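Local coordinates for acylneuraminate lyase (Mycoplasma synoviae, PDB 4N4Q), which belongs to the dihydrodipicolinate synthetase family of TIM-barrel proteins and is found here as an assembly of four chains, at residues Glu60-Val65 with Lys92-Leu97; Ala175-Met180 with Leu200-Lys205; Glu127-Ala132 with Glu159-Ile164; Tyr139-Leu144 with Asp152-Leu157; Lys8-Ala13 with Lys205-Ser210. One frame throughout, in Å; residues are numbered along the deposited sequence.

Contact 1 (Glu60-Val65 with Lys92-Leu97)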
# COMPACT_ATOMS: atom_id res chain seq x y z
N GLU B 60 30.03 -21.91 1.77
CA GLU B 60 31.00 -22.36 2.78
C GLU B 60 30.91 -21.58 4.10
O GLU B 60 30.94 -22.19 5.17
CB GLU B 60 32.44 -22.42 2.23
CG GLU B 60 32.63 -23.48 1.13
CD GLU B 60 32.72 -24.93 1.65
OE1 GLU B 60 33.13 -25.14 2.83
OE2 GLU B 60 32.40 -25.87 0.87
N ASP B 61 30.78 -20.24 4.00
CA ASP B 61 30.66 -19.36 5.17
C ASP B 61 29.56 -19.91 6.08
O ASP B 61 29.75 -20.03 7.29
CB ASP B 61 30.29 -17.89 4.78
CG ASP B 61 31.46 -17.11 4.09
OD1 ASP B 61 32.65 -17.39 4.34
OD2 ASP B 61 31.16 -16.18 3.31
N LYS B 62 28.41 -20.23 5.47
CA LYS B 62 27.24 -20.72 6.18
C LYS B 62 27.50 -21.99 6.96
O LYS B 62 27.14 -22.11 8.13
CB LYS B 62 26.10 -20.99 5.19
CG LYS B 62 25.43 -19.75 4.63
CD LYS B 62 24.38 -20.17 3.61
CE LYS B 62 24.24 -19.11 2.52
NZ LYS B 62 22.94 -19.15 1.84
N LYS B 63 28.11 -22.97 6.30
CA LYS B 63 28.45 -24.23 6.96
C LYS B 63 29.45 -23.93 8.06
O LYS B 63 29.30 -24.41 9.18
CB LYS B 63 28.98 -25.26 5.97
CG LYS B 63 27.91 -25.63 4.94
CD LYS B 63 28.42 -26.65 3.94
CE LYS B 63 29.54 -26.08 3.10
NZ LYS B 63 29.98 -27.12 2.13
N GLU B 64 30.43 -23.08 7.77
CA GLU B 64 31.43 -22.76 8.80
C GLU B 64 30.80 -22.14 10.06
O GLU B 64 31.06 -22.60 11.18
CB GLU B 64 32.58 -21.93 8.23
CG GLU B 64 33.87 -22.06 9.03
CD GLU B 64 34.34 -23.49 9.15
OE1 GLU B 64 34.81 -24.07 8.16
OE2 GLU B 64 34.22 -24.05 10.25
N VAL B 65 29.95 -21.13 9.88
CA VAL B 65 29.24 -20.47 10.97
C VAL B 65 28.43 -21.49 11.80
O VAL B 65 28.48 -21.48 13.02
CB VAL B 65 28.32 -19.32 10.43
CG1 VAL B 65 27.40 -18.78 11.52
CG2 VAL B 65 29.17 -18.22 9.86
N LYS B 92 19.10 -28.03 1.41
CA LYS B 92 19.06 -29.46 1.80
C LYS B 92 20.30 -29.95 2.57
O LYS B 92 20.18 -30.53 3.66
CB LYS B 92 18.79 -30.35 0.60
CG LYS B 92 17.31 -30.58 0.35
CD LYS B 92 17.13 -31.82 -0.50
CE LYS B 92 16.73 -31.44 -1.91
NZ LYS B 92 17.25 -32.46 -2.86
N GLU B 93 21.48 -29.72 2.00
CA GLU B 93 22.76 -29.94 2.70
C GLU B 93 22.85 -29.19 4.04
O GLU B 93 23.33 -29.76 5.03
CB GLU B 93 23.97 -29.57 1.81
CG GLU B 93 25.35 -29.85 2.46
CD GLU B 93 26.53 -29.78 1.49
OE1 GLU B 93 26.31 -29.58 0.27
OE2 GLU B 93 27.68 -29.92 1.94
N LEU B 94 22.38 -27.94 4.08
CA LEU B 94 22.39 -27.17 5.34
C LEU B 94 21.49 -27.82 6.43
O LEU B 94 21.82 -27.76 7.63
CB LEU B 94 22.03 -25.69 5.10
CG LEU B 94 23.01 -24.74 4.39
CD1 LEU B 94 22.52 -23.26 4.44
CD2 LEU B 94 24.45 -24.81 4.93
N ALA B 95 20.39 -28.43 6.00
CA ALA B 95 19.43 -29.11 6.88
C ALA B 95 20.05 -30.39 7.45
O ALA B 95 19.93 -30.69 8.64
CB ALA B 95 18.15 -29.45 6.11
N LYS B 96 20.75 -31.14 6.59
CA LYS B 96 21.51 -32.31 7.02
C LYS B 96 22.65 -31.93 7.97
O LYS B 96 22.92 -32.65 8.93
CB LYS B 96 22.09 -33.07 5.82
CG LYS B 96 21.04 -33.69 4.92
CD LYS B 96 21.64 -34.06 3.55
CE LYS B 96 20.71 -35.01 2.79
NZ LYS B 96 20.58 -36.37 3.43
N LEU B 97 23.31 -30.81 7.69
CA LEU B 97 24.41 -30.35 8.54
C LEU B 97 23.91 -29.99 9.93
O LEU B 97 24.52 -30.41 10.91
CB LEU B 97 25.17 -29.18 7.91
CG LEU B 97 26.40 -28.68 8.70
CD1 LEU B 97 27.46 -29.79 8.94
CD2 LEU B 97 27.05 -27.49 8.02

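Contact 2 (Ala175-Met180 with Leu200-Lys205)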
# COMPACT_ATOMS: atom_id res chain seq x y z
N ALA B 175 -3.71 -11.33 12.93
CA ALA B 175 -3.29 -12.59 12.31
C ALA B 175 -2.59 -13.48 13.30
O ALA B 175 -2.79 -14.69 13.29
CB ALA B 175 -2.37 -12.35 11.12
N PHE B 176 -1.76 -12.88 14.15
CA PHE B 176 -1.11 -13.63 15.24
C PHE B 176 -2.14 -14.21 16.23
O PHE B 176 -2.18 -15.41 16.45
CB PHE B 176 -0.02 -12.83 15.97
CG PHE B 176 0.75 -13.66 16.98
CD1 PHE B 176 1.51 -14.75 16.58
CD2 PHE B 176 0.67 -13.37 18.34
CE1 PHE B 176 2.20 -15.53 17.52
CE2 PHE B 176 1.37 -14.14 19.28
CZ PHE B 176 2.11 -15.22 18.87
N GLU B 177 -3.00 -13.37 16.81
CA GLU B 177 -4.07 -13.92 17.66
C GLU B 177 -4.79 -15.09 16.96
O GLU B 177 -4.98 -16.17 17.56
CB GLU B 177 -5.04 -12.80 18.10
CG GLU B 177 -6.25 -13.27 18.92
CD GLU B 177 -7.32 -13.94 18.06
OE1 GLU B 177 -7.69 -13.39 17.00
OE2 GLU B 177 -7.80 -15.02 18.46
N ARG B 178 -5.13 -14.92 15.67
CA ARG B 178 -5.86 -15.98 14.94
C ARG B 178 -5.09 -17.30 14.80
O ARG B 178 -5.69 -18.39 14.88
CB ARG B 178 -6.36 -15.52 13.55
CG ARG B 178 -7.29 -14.28 13.56
CD ARG B 178 -8.78 -14.60 13.83
NE ARG B 178 -9.08 -14.95 15.22
CZ ARG B 178 -10.10 -15.72 15.61
NH1 ARG B 178 -10.28 -15.99 16.90
NH2 ARG B 178 -10.93 -16.25 14.71
N LEU B 179 -3.78 -17.22 14.56
CA LEU B 179 -2.98 -18.43 14.43
C LEU B 179 -2.89 -19.19 15.76
O LEU B 179 -3.03 -20.39 15.78
CB LEU B 179 -1.58 -18.15 13.86
CG LEU B 179 -1.55 -17.80 12.37
CD1 LEU B 179 -0.14 -17.40 11.92
CD2 LEU B 179 -2.07 -18.93 11.49
N MET B 180 -2.71 -18.46 16.85
CA MET B 180 -2.64 -19.09 18.18
C MET B 180 -3.98 -19.75 18.54
O MET B 180 -4.02 -20.76 19.23
CB MET B 180 -2.24 -18.06 19.22
CG MET B 180 -0.84 -17.49 18.98
SD MET B 180 0.46 -18.70 19.36
CE MET B 180 0.20 -19.00 21.11
N LEU B 200 3.36 -11.92 24.37
CA LEU B 200 3.14 -12.61 25.66
C LEU B 200 1.66 -12.76 25.99
O LEU B 200 1.18 -13.86 26.33
CB LEU B 200 3.83 -11.85 26.81
CG LEU B 200 5.34 -12.05 26.96
CD1 LEU B 200 5.88 -11.10 28.06
CD2 LEU B 200 5.67 -13.52 27.27
N THR B 201 0.94 -11.64 25.83
CA THR B 201 -0.49 -11.53 26.15
C THR B 201 -1.32 -12.55 25.37
O THR B 201 -2.27 -13.12 25.91
CB THR B 201 -1.01 -10.08 25.90
OG1 THR B 201 -0.26 -9.17 26.71
CG2 THR B 201 -2.48 -9.92 26.26
N MET B 202 -0.96 -12.78 24.11
CA MET B 202 -1.65 -13.77 23.29
C MET B 202 -1.02 -15.19 23.28
O MET B 202 -1.40 -16.04 22.47
CB MET B 202 -1.98 -13.25 21.88
CG MET B 202 -3.30 -12.45 21.73
SD MET B 202 -4.67 -12.83 22.88
CE MET B 202 -5.21 -14.43 22.33
N GLY B 203 -0.08 -15.45 24.19
CA GLY B 203 0.45 -16.81 24.40
C GLY B 203 1.83 -17.14 23.86
O GLY B 203 2.23 -18.31 23.88
N ALA B 204 2.58 -16.13 23.38
CA ALA B 204 3.96 -16.37 22.91
C ALA B 204 4.88 -16.65 24.11
O ALA B 204 4.83 -15.95 25.11
CB ALA B 204 4.48 -15.17 22.11
N LYS B 205 5.72 -17.67 24.02
CA LYS B 205 6.65 -17.98 25.11
C LYS B 205 8.11 -17.90 24.64
O LYS B 205 9.04 -17.81 25.47
CB LYS B 205 6.34 -19.36 25.73
CG LYS B 205 4.88 -19.49 26.25
CD LYS B 205 4.83 -20.39 27.47
CE LYS B 205 3.40 -20.73 27.91
NZ LYS B 205 2.91 -21.92 27.13

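Contact 3 (Glu127-Ala132 with Glu159-Ile164)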
# COMPACT_ATOMS: atom_id res chain seq x y z
N GLU B 127 10.16 -30.25 -0.18
CA GLU B 127 11.41 -30.86 -0.58
C GLU B 127 12.44 -30.82 0.53
O GLU B 127 13.17 -31.80 0.73
CB GLU B 127 11.96 -30.18 -1.84
CG GLU B 127 11.94 -31.08 -3.07
CD GLU B 127 13.22 -30.93 -3.89
OE1 GLU B 127 14.22 -31.59 -3.56
OE2 GLU B 127 13.21 -30.15 -4.86
N ILE B 128 12.51 -29.68 1.24
CA ILE B 128 13.38 -29.53 2.40
C ILE B 128 13.07 -30.57 3.48
O ILE B 128 13.97 -31.25 3.95
CB ILE B 128 13.34 -28.08 3.01
CG1 ILE B 128 13.61 -27.01 1.94
CG2 ILE B 128 14.37 -27.97 4.13
CD1 ILE B 128 13.49 -25.57 2.44
N SER B 129 11.80 -30.71 3.86
CA SER B 129 11.43 -31.57 5.00
C SER B 129 11.87 -33.01 4.82
O SER B 129 12.01 -33.76 5.79
CB SER B 129 9.93 -31.50 5.28
OG SER B 129 9.16 -32.13 4.26
N LYS B 130 12.10 -33.40 3.57
CA LYS B 130 12.57 -34.72 3.22
C LYS B 130 14.07 -34.92 3.49
O LYS B 130 14.53 -36.05 3.60
CB LYS B 130 12.24 -34.98 1.75
CG LYS B 130 10.80 -35.38 1.53
CD LYS B 130 10.41 -35.36 0.07
CE LYS B 130 9.12 -36.17 -0.12
NZ LYS B 130 8.59 -36.06 -1.51
N ALA B 131 14.82 -33.83 3.60
CA ALA B 131 16.28 -33.92 3.67
C ALA B 131 16.85 -34.51 4.96
O ALA B 131 17.90 -35.17 4.93
CB ALA B 131 16.92 -32.55 3.38
N ALA B 132 16.18 -34.27 6.08
CA ALA B 132 16.69 -34.61 7.41
C ALA B 132 15.55 -34.55 8.43
O ALA B 132 14.62 -33.76 8.26
CB ALA B 132 17.82 -33.64 7.82
N GLU B 159 1.30 -28.23 8.12
CA GLU B 159 1.08 -29.68 8.15
C GLU B 159 2.16 -30.48 7.40
O GLU B 159 2.15 -31.71 7.44
CB GLU B 159 -0.35 -30.04 7.66
CG GLU B 159 -0.50 -30.35 6.17
CD GLU B 159 -1.97 -30.39 5.71
OE1 GLU B 159 -2.84 -30.81 6.49
OE2 GLU B 159 -2.23 -29.98 4.55
N ILE B 160 3.09 -29.80 6.74
CA ILE B 160 4.22 -30.46 6.07
C ILE B 160 5.07 -31.22 7.10
O ILE B 160 5.27 -30.73 8.20
CB ILE B 160 5.09 -29.44 5.27
CG1 ILE B 160 4.41 -29.05 3.95
CG2 ILE B 160 6.49 -29.97 4.98
CD1 ILE B 160 4.85 -27.70 3.41
N LYS B 161 5.53 -32.42 6.72
CA LYS B 161 6.39 -33.27 7.58
C LYS B 161 7.55 -32.49 8.23
O LYS B 161 8.20 -31.67 7.56
CB LYS B 161 6.92 -34.45 6.75
CG LYS B 161 7.79 -35.48 7.49
CD LYS B 161 8.93 -35.93 6.57
CE LYS B 161 9.39 -37.37 6.84
NZ LYS B 161 9.65 -37.66 8.29
N ASN B 162 7.76 -32.71 9.53
CA ASN B 162 8.79 -32.03 10.35
C ASN B 162 8.51 -30.60 10.79
O ASN B 162 9.16 -30.10 11.71
CB ASN B 162 10.17 -32.11 9.68
CG ASN B 162 10.61 -33.52 9.53
OD1 ASN B 162 10.39 -34.33 10.42
ND2 ASN B 162 11.18 -33.86 8.39
N VAL B 163 7.54 -29.95 10.15
CA VAL B 163 7.23 -28.55 10.46
C VAL B 163 6.48 -28.49 11.81
O VAL B 163 5.43 -29.09 11.97
CB VAL B 163 6.40 -27.95 9.30
CG1 VAL B 163 5.95 -26.55 9.62
CG2 VAL B 163 7.20 -28.00 8.00
N ILE B 164 7.06 -27.79 12.79
CA ILE B 164 6.50 -27.76 14.14
C ILE B 164 5.83 -26.43 14.43
O ILE B 164 5.06 -26.29 15.40
CB ILE B 164 7.57 -28.09 15.23
CG1 ILE B 164 8.69 -27.04 15.23
CG2 ILE B 164 8.12 -29.50 15.00
CD1 ILE B 164 9.45 -26.91 16.58

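Contact 4 (Tyr139-Leu144 with Asp152-Leu157)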
# COMPACT_ATOMS: atom_id res chain seq x y z
N TYR B 139 8.52 -19.31 7.84
CA TYR B 139 8.30 -17.88 8.10
C TYR B 139 6.82 -17.56 7.88
O TYR B 139 6.17 -18.17 7.03
CB TYR B 139 9.20 -16.99 7.23
CG TYR B 139 10.54 -16.66 7.87
CD1 TYR B 139 11.46 -17.67 8.13
CD2 TYR B 139 10.87 -15.35 8.24
CE1 TYR B 139 12.70 -17.40 8.72
CE2 TYR B 139 12.10 -15.05 8.84
CZ TYR B 139 13.02 -16.10 9.07
OH TYR B 139 14.24 -15.86 9.65
N TYR B 140 6.25 -16.65 8.67
CA TYR B 140 4.86 -16.29 8.42
C TYR B 140 4.77 -15.52 7.10
O TYR B 140 5.51 -14.55 6.90
CB TYR B 140 4.24 -15.48 9.54
CG TYR B 140 2.91 -14.86 9.16
CD1 TYR B 140 1.74 -15.63 9.17
CD2 TYR B 140 2.81 -13.52 8.80
CE1 TYR B 140 0.52 -15.08 8.82
CE2 TYR B 140 1.60 -12.96 8.45
CZ TYR B 140 0.46 -13.75 8.47
OH TYR B 140 -0.75 -13.22 8.14
N LEU B 141 3.89 -16.00 6.22
CA LEU B 141 3.67 -15.43 4.88
C LEU B 141 2.27 -14.79 4.78
O LEU B 141 1.27 -15.52 4.75
CB LEU B 141 3.75 -16.53 3.80
CG LEU B 141 4.38 -17.94 3.88
CD1 LEU B 141 4.16 -18.64 2.56
CD2 LEU B 141 5.86 -17.94 4.19
N PRO B 142 2.19 -13.43 4.73
CA PRO B 142 0.88 -12.76 4.50
C PRO B 142 0.32 -12.93 3.07
O PRO B 142 -0.88 -13.24 2.89
CB PRO B 142 1.17 -11.28 4.79
CG PRO B 142 2.69 -11.13 4.66
CD PRO B 142 3.25 -12.46 5.10
N GLN B 143 1.17 -12.73 2.06
CA GLN B 143 0.73 -12.64 0.67
C GLN B 143 1.78 -13.22 -0.28
O GLN B 143 2.95 -12.84 -0.22
CB GLN B 143 0.45 -11.18 0.28
N LEU B 144 1.36 -14.15 -1.14
CA LEU B 144 2.23 -14.66 -2.21
C LEU B 144 1.59 -14.40 -3.59
O LEU B 144 0.37 -14.47 -3.73
CB LEU B 144 2.57 -16.15 -2.00
CG LEU B 144 3.68 -16.64 -1.03
CD1 LEU B 144 5.10 -16.47 -1.57
CD2 LEU B 144 3.61 -16.00 0.34
N ASP B 152 -6.36 -20.49 7.07
CA ASP B 152 -6.51 -21.90 6.65
C ASP B 152 -5.43 -22.36 5.67
O ASP B 152 -5.04 -23.52 5.69
CB ASP B 152 -7.89 -22.15 6.02
CG ASP B 152 -8.98 -22.45 7.06
OD1 ASP B 152 -8.65 -22.89 8.19
OD2 ASP B 152 -10.17 -22.26 6.72
N GLN B 153 -4.98 -21.45 4.81
CA GLN B 153 -3.98 -21.75 3.77
C GLN B 153 -2.56 -21.93 4.34
O GLN B 153 -1.75 -22.72 3.83
CB GLN B 153 -3.99 -20.63 2.73
CG GLN B 153 -2.94 -20.75 1.65
CD GLN B 153 -3.50 -21.26 0.33
OE1 GLN B 153 -3.39 -22.44 0.02
NE2 GLN B 153 -4.09 -20.35 -0.46
N PHE B 154 -2.28 -21.18 5.39
CA PHE B 154 -1.00 -21.24 6.07
C PHE B 154 -0.90 -22.55 6.84
O PHE B 154 0.20 -23.03 7.12
CB PHE B 154 -0.85 -20.05 7.00
CG PHE B 154 0.52 -19.91 7.58
CD1 PHE B 154 1.60 -19.53 6.79
CD2 PHE B 154 0.74 -20.14 8.94
CE1 PHE B 154 2.88 -19.40 7.33
CE2 PHE B 154 2.01 -20.00 9.49
CZ PHE B 154 3.08 -19.63 8.68
N GLY B 155 -2.05 -23.12 7.19
CA GLY B 155 -2.09 -24.40 7.89
C GLY B 155 -1.68 -25.56 7.01
O GLY B 155 -1.24 -26.59 7.50
N LYS B 156 -1.80 -25.38 5.69
CA LYS B 156 -1.36 -26.39 4.73
C LYS B 156 0.18 -26.45 4.75
O LYS B 156 0.77 -27.51 4.51
CB LYS B 156 -1.88 -26.07 3.33
CG LYS B 156 -3.42 -26.06 3.19
CD LYS B 156 -3.88 -27.16 2.23
CE LYS B 156 -5.26 -26.88 1.64
NZ LYS B 156 -6.35 -27.12 2.64
N LEU B 157 0.81 -25.32 5.05
CA LEU B 157 2.26 -25.25 5.19
C LEU B 157 2.69 -25.84 6.53
O LEU B 157 3.69 -26.55 6.61
CB LEU B 157 2.74 -23.80 5.06
CG LEU B 157 2.63 -23.13 3.69
CD1 LEU B 157 2.99 -21.65 3.81
CD2 LEU B 157 3.54 -23.83 2.67

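Contact 5 (Lys8-Ala13 with Lys205-Ser210)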
# COMPACT_ATOMS: atom_id res chain seq x y z
N LYS B 8 11.42 -21.81 24.87
CA LYS B 8 10.98 -20.66 25.68
C LYS B 8 12.09 -19.65 25.85
O LYS B 8 13.26 -20.01 25.94
CB LYS B 8 10.48 -21.08 27.08
CG LYS B 8 9.17 -21.81 27.08
CD LYS B 8 8.89 -22.56 28.40
CE LYS B 8 8.93 -21.65 29.62
NZ LYS B 8 7.86 -20.57 29.59
N GLY B 9 11.70 -18.38 25.90
CA GLY B 9 12.60 -17.32 26.26
C GLY B 9 13.16 -16.54 25.09
O GLY B 9 12.58 -16.54 23.99
N LEU B 10 14.29 -15.88 25.33
CA LEU B 10 14.92 -15.00 24.34
C LEU B 10 15.99 -15.69 23.48
O LEU B 10 16.94 -16.31 24.01
CB LEU B 10 15.52 -13.79 25.03
CG LEU B 10 14.60 -12.99 25.95
CD1 LEU B 10 15.39 -11.84 26.55
CD2 LEU B 10 13.40 -12.47 25.13
N PHE B 11 15.80 -15.53 22.17
CA PHE B 11 16.66 -16.03 21.11
C PHE B 11 17.17 -14.87 20.24
O PHE B 11 16.54 -14.55 19.24
CB PHE B 11 15.85 -16.97 20.23
CG PHE B 11 15.66 -18.37 20.81
CD1 PHE B 11 14.86 -18.59 21.94
CD2 PHE B 11 16.24 -19.46 20.20
CE1 PHE B 11 14.68 -19.86 22.47
CE2 PHE B 11 16.05 -20.76 20.72
CZ PHE B 11 15.25 -20.94 21.87
N PRO B 12 18.28 -14.18 20.62
CA PRO B 12 18.84 -13.17 19.75
C PRO B 12 19.04 -13.73 18.34
O PRO B 12 19.49 -14.87 18.20
CB PRO B 12 20.22 -12.89 20.36
CG PRO B 12 20.44 -14.07 21.40
CD PRO B 12 19.05 -14.30 21.87
N ALA B 13 18.69 -12.93 17.33
CA ALA B 13 19.07 -13.21 15.95
C ALA B 13 20.54 -12.81 15.79
O ALA B 13 20.87 -11.64 15.57
CB ALA B 13 18.18 -12.44 14.98
N LYS B 205 5.72 -17.67 24.02
CA LYS B 205 6.65 -17.98 25.11
C LYS B 205 8.11 -17.90 24.64
O LYS B 205 9.04 -17.81 25.47
CB LYS B 205 6.34 -19.36 25.73
CG LYS B 205 4.88 -19.49 26.25
CD LYS B 205 4.83 -20.39 27.47
CE LYS B 205 3.40 -20.73 27.91
NZ LYS B 205 2.91 -21.92 27.13
N GLY B 206 8.30 -17.90 23.32
CA GLY B 206 9.62 -17.72 22.70
C GLY B 206 9.68 -16.49 21.80
O GLY B 206 8.70 -16.13 21.13
N PHE B 207 10.85 -15.86 21.79
CA PHE B 207 11.08 -14.56 21.13
C PHE B 207 12.40 -14.53 20.37
O PHE B 207 13.47 -14.75 20.95
CB PHE B 207 11.01 -13.44 22.18
CG PHE B 207 9.68 -13.41 22.88
CD1 PHE B 207 8.61 -12.73 22.30
CD2 PHE B 207 9.47 -14.14 24.05
CE1 PHE B 207 7.36 -12.74 22.91
CE2 PHE B 207 8.20 -14.13 24.68
CZ PHE B 207 7.15 -13.44 24.10
N ILE B 208 12.32 -14.32 19.06
CA ILE B 208 13.54 -14.23 18.26
C ILE B 208 13.67 -12.78 17.81
O ILE B 208 12.75 -12.26 17.19
CB ILE B 208 13.46 -15.13 17.00
CG1 ILE B 208 13.31 -16.59 17.41
CG2 ILE B 208 14.70 -14.94 16.11
CD1 ILE B 208 12.78 -17.44 16.32
N GLY B 209 14.78 -12.13 18.12
CA GLY B 209 14.94 -10.74 17.73
C GLY B 209 16.36 -10.24 17.66
O GLY B 209 17.23 -10.70 18.40
N SER B 210 16.60 -9.29 16.76
CA SER B 210 17.92 -8.63 16.67
C SER B 210 18.27 -7.90 17.94
O SER B 210 19.46 -7.79 18.29
CB SER B 210 17.90 -7.60 15.54
OG SER B 210 16.98 -6.57 15.84

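Contact 1 (Glu60-Val65 with Lys92-Leu97)
Lys63 packs against Leu94 and Leu97 in a mostly buried helix-to-helix contact, where two neighbours in the outer layer of the TIM barrel run almost parallel. The segment axes are 10.8 Å apart and inclined by 12°, so the gap is bridged by side chains. Lys63 does most of the bridging with its aliphatic part. Lys63 CB lies 3.6 Å from Leu97 CD2, Lys63 CG is equally close to Leu94 CD2, and the lysine crosses both leucines at about a right angle. A bend at chi3 (-64°) then turns the amino end toward the acids. Lys63 NZ bonds to Glu60 OE2 at 3.0 Å, coming from above the carboxylate plane. Its second acid, Glu93, reaches over from the other helix, but the Lys63 NZ to Glu93 OE2 distance of 3.6 Å makes that a long salt bridge. One lysine thus links two carboxylates that would otherwise probably disfavour each other. Deeper in, Lys62 CD touches Leu94 CD1 at 3.7 Å. Phe59 extends the patch, meeting Lys63 in a cation-pi contact and packing on Glu93 and Leu94. Met66 touches both leucines, and Leu94 also reaches Ile83, in the loop that follows strand 78-82.

Contact 2 (Ala175-Met180 with Leu200-Lys205)
Glu177 OE1, at the polar end of a side chain whose stem packs on Met202, accepts from Arg178 NE at 2.7 Å and also from Asn242 ND2 of the second subunit. Its partner oxygen, Glu177 OE2, takes Arg178 NH1 at 3.1 Å together with His239 ND1 of that same subunit. The guanidinium grips the carboxylate side-on through NE and NH1, using the syn lone pairs; both oxygens lie close to the guanidinium plane, though the carboxylate is twisted against it. Four donors, two of them from the second subunit, therefore fix the rotation of this carboxylate, and a buried charge is probably well stabilised.

The segment opposite contains a Schellman motif that ends helix 196-201 of the TIM barrel, with Gly203 as the C-prime residue at positive phi (105°). Gly203 N returns to Leu200 O at 2.9 Å. Met202, where the chain leaves helical geometry, lies alongside Glu177 and points the same way; its CE touches Glu177 CG at 3.7 Å. A bend at chi2 (-76°) lets the glutamate stem do this while its carboxylate turns off toward Arg178. Phe176 holds the inner side, its CZ 4.0 Å from Ala204 CB. Phe190 and Tyr168 meet the same ring, joining the contact to the barrel strands.

Met180 completes the contact. Its CG lies over one face of the Phe176 ring, offset toward the rim, and its chain, bent at chi2 and chi3, brings the methyl to the helix end, with Met180 CE 3.5 Å from Gly203 O and 3.6 Å from Met202 O.

Contact 3 (Glu127-Ala132 with Glu159-Ile164)
Lys161 leans across Ser129, and its side chain can be followed outward atom by atom. Lys161 CB starts 4.1 Å from Ser129 OG. The chain then runs with CG opposite the backbone N (chi1 -178°) and passes alongside the serine's carbonyl, where Lys161 CD lies 3.8 Å from Ser129 O. A final bend at chi4 delivers NZ to Asp133, just beyond the 127-132 segment, and the two form a salt bridge.

Asn162 comes at the same carbonyl with its amide: Asn162 ND2 is 2.7 Å from Ser129 O, but the angle at the hydrogen is only 119°, so the bond is weak despite its length. The same ND2 has a second weak bond to Asp133 OD1. On the other flank Ile160 CG2 sits 3.5 Å from Ser129 OG, a hydroxyl already bonded to Glu126 O in its own helix.

All three residues belong to a type II beta turn from Ile160 to Val163, closed by Val163 N to Ile160 O at 3.1 Å. Asn162 takes its third position with phi at 76°, and the turn leads from helix 151-158 into strand 163-168 at the N-terminal end of the barrel strands. Strand 136-139 bonds to it through Met136.

The polar part of the contact is thus shared thinly: both bonds of the Asn162 amide are weak, and the salt bridge from Lys161 to Asp133 is probably the stronger polar tie.

Contact 4 (Tyr139-Leu144 with Asp152-Leu157)
Phe154 pushes its ring end-first against the backbone of Tyr139, Tyr140 and Leu141, and most of this contact is built round that ring. At its edge, in plane, Phe154 CE1 faces Tyr139 O at 3.5 Å. Over one face stands Tyr140, whose CD1 lies above the ring centre, 4.2 Å from Phe154 CZ. The two rings form a T-shaped (edge-to-face) pair, with the tyrosine edge toward the phenylalanine face, centroids 5.5 Å apart and planes at 63°. Leu141 adds its CG, 4.0 Å from Phe154 CE1, crossing the phenylalanine at about a right angle. Leu157, one turn on from Phe154, meets Leu141 tip to tip. That methyl contact is tight, but Leu141 also crowds the carbonyl of Tyr139 in the model, so its exact rotation is doubtful.

What positions this shell is the barrel itself. Phe154 extends from helix 151-158, and a chi1 of -171° points its ring away from the backbone N, straight off the helix toward the segment that follows strand 136-139. Tyr140 is tied to Lys167 of strand 163-168 by backbone hydrogen bonding, and its ring also meets Tyr168. Leu179 of helix 173-182 packs on both Tyr140 and Phe154. Tyr139 turns the other way, its hydroxyl hydrogen-bonded to Tyr46 OH.

Chemically the contact is apolar, with a faint electrostatic lean: ring C-H edges, slightly positive, face a carbonyl oxygen in one place and a pi face in the other, which would favour this rotation of the Phe154 ring.

Contact 5 (Lys8-Ala13 with Lys205-Ser210)
Leu10 and Phe207 pair on one face of two parallel strands, Phe11 and Ile208 on the other, where the first and last strands of the TIM barrel meet and close it. With chi1 at -53°, Leu10 sets its CG beside the backbone N, and this swings Leu10 CD2 back over the neighbouring strand to 3.9 Å from Phe207 CB. Both side chains face the outer helices, Leu10 on helix 216-227 and Phe207 on helix 196-201. Facing inward, Phe11 puts its CB 3.8 Å from Ile208 CG1 while its ring leads away from the partner strand, with Gly9 O in plane at the ring's edge. Met189 touches both. At the start of the pair Lys8 and Lys205 lie side by side, pointing the same way. Lys8 bends at chi3 and chi4, bringing its NZ to 3.7 Å from Lys205 CD and keeping the two ammonium groups 5.7 Å apart (NZ to NZ).

Between the two layers of side chains runs a ladder of five backbone bonds, from Gly9 N to Lys205 O (2.8 Å, 173° at the hydrogen) through to Ala13 N to Gly209 O (2.9 Å). The seam therefore rests on main-chain bonding, with hydrocarbon packed on both faces and charge confined to the lysine end.

In the fold
The chain enters contact 5 on strand 9-12 and completes it only at 205-210, so the other four contacts lie inside its loop, which closes the barrel. First comes contact 1, joining helices 59-73 and 88-100. Contact 3 follows in series, its loop running from the end of helix 118-129 to the start of strand 163-168, and contact 4 nests within it. Contacts 1 and 3 touch where Lys92 packs on Ala131. Contact 2 comes next, its helix 173-182 resting against contact 4 through Leu179. It ends at Lys205, shared with contact 5, and Leu200 packs on Phe207 there. None of the loops cross, as expected for successive beta-alpha units.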